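Local coordinates for protein CopC (Methylosinus trichosporium OB3b, PDB 5ICU) that binds copper(II) and, as a periplasmic protein of the CopC family with a cupredoxin-like fold, probably takes part in copper homeostasis, at residues S8-A11 and K12-V15. Numbering follows the deposited sequence.
Sequences SPSA and KDHV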
loop_
_atom_site.group_PDB
_atom_site.type_symbol
_atom_site.label_atom_id
_atom_site.label_comp_id
_atom_site.label_asym_id
_atom_site.label_seq_id
_atom_site.Cartn_x
_atom_site.Cartn_y
_atom_site.Cartn_z
ATOM N N SER A 8 1.197 5.529 -3.967
ATOM C CA SER A 8 1.483 6.611 -3.011
ATOM C C SER A 8 1.392 6.069 -1.598
ATOM O O SER A 8 0.354 5.568 -1.227
ATOM C CB SER A 8 0.450 7.731 -3.161
ATOM O OG SER A 8 0.673 8.712 -2.170
ATOM N N PRO A 9 2.447 6.153 -0.772
ATOM C CA PRO A 9 3.816 6.463 -1.207
ATOM C C PRO A 9 4.332 5.489 -2.257
ATOM O O PRO A 9 3.804 4.396 -2.362
ATOM C CB PRO A 9 4.618 6.335 0.090
ATOM C CG PRO A 9 3.612 6.353 1.173
ATOM C CD PRO A 9 2.410 5.705 0.624
ATOM N N SER A 10 5.324 5.834 -3.055
ATOM C CA SER A 10 5.869 4.781 -3.929
ATOM C C SER A 10 7.237 4.311 -3.478
ATOM O O SER A 10 7.766 4.780 -2.473
ATOM C CB SER A 10 5.848 5.133 -5.417
ATOM O OG SER A 10 6.704 6.223 -5.590
ATOM N N ALA A 11 7.742 3.316 -4.188
ATOM C CA ALA A 11 8.966 2.624 -3.849
ATOM C C ALA A 11 10.095 3.613 -3.628
ATOM O O ALA A 11 10.390 4.471 -4.472
ATOM C CB ALA A 11 9.364 1.653 -4.944
ATOM N N LYS A 12 10.724 3.439 -2.470
ATOM C CA LYS A 12 11.886 4.197 -2.001
ATOM C C LYS A 12 11.606 5.666 -1.663
ATOM O O LYS A 12 12.536 6.429 -1.405
ATOM C CB LYS A 12 13.098 3.978 -2.928
ATOM C CG LYS A 12 13.469 2.491 -2.949
ATOM C CD LYS A 12 14.530 2.063 -3.897
ATOM C CE LYS A 12 14.841 0.586 -3.686
ATOM N NZ LYS A 12 15.728 0.048 -4.758
ATOM N N ASP A 13 10.330 6.056 -1.600
ATOM C CA ASP A 13 9.968 7.428 -1.203
ATOM C C ASP A 13 10.281 7.620 0.267
ATOM O O ASP A 13 10.166 6.716 1.078
ATOM C CB ASP A 13 8.469 7.739 -1.377
ATOM C CG ASP A 13 8.069 8.017 -2.823
ATOM O OD1 ASP A 13 8.919 8.179 -3.757
ATOM O OD2 ASP A 13 6.836 8.123 -3.019
ATOM N N HIS A 14 10.670 8.853 0.566
ATOM C CA HIS A 14 10.632 9.377 1.920
ATOM C C HIS A 14 9.503 10.352 2.012
ATOM O O HIS A 14 9.420 11.278 1.184
ATOM C CB HIS A 14 11.929 10.092 2.230
ATOM C CG HIS A 14 13.070 9.162 2.428
ATOM N ND1 HIS A 14 13.718 9.006 3.631
ATOM C CD2 HIS A 14 13.645 8.279 1.588
ATOM C CE1 HIS A 14 14.663 8.100 3.518
ATOM N NE2 HIS A 14 14.628 7.629 2.281
ATOM N N VAL A 15 8.683 10.219 3.043
ATOM C CA VAL A 15 7.555 11.099 3.285
ATOM C C VAL A 15 7.850 11.799 4.600
ATOM O O VAL A 15 8.502 11.244 5.473
ATOM C CB VAL A 15 6.182 10.389 3.261
ATOM C CG1 VAL A 15 5.952 9.807 1.865
ATOM C CG2 VAL A 15 6.074 9.315 4.328
HETATM O O HOH W 1 11.302 7.181 -4.619
#
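D13 reaches back across a tight turn to S10; two hydrogen bonds close the bend, and a bridging water adds to them. The backbone pair comes first: D13 N donates to S10 O at 3.0 Å, the closing bond of a type II beta turn running from S10 to D13. A11 and K12 occupy its two corners, and extended A11 followed by K12 with positive phi is the type II pattern.

The carboxylate takes a bond in the opposite direction. S10 N donates to D13 OD2 at 2.7 Å with an N-H...O angle of 161°, fairly straight, yet it approaches from above the carboxylate plane, 58° out of it. The D13 torsion, with CG beside its own N and anti to the carbonyl carbon (chi1 -78°), swings the carboxylate back over the start of the turn. S10 OG lies 3.2 Å from D13 OD2 and may give a second, longer bond. The other oxygen is engaged through water: one molecule donates to D13 OD1 at 2.7 Å and to A11 O at 2.9 Å, bridging the carboxylate to the first corner. Were D13 replaced by an alanine, S10 N would probably lose this acceptor and the water one of its two anchors, leaving the turn's backbone bond with less support.

Apolar contact is slight: P9, which follows a cis peptide bond, sets its CB 4.1 Å from V15 CG1.

The turn links strand 4-8 to strand 14-15, and so passes from the three-stranded antiparallel sheet to the edge of the mixed one. There K12, D13 and V15 make backbone hydrogen bonds to strand 86-95 or just beyond its end, while P9 rests on F93 and V15 on V95 of that strand.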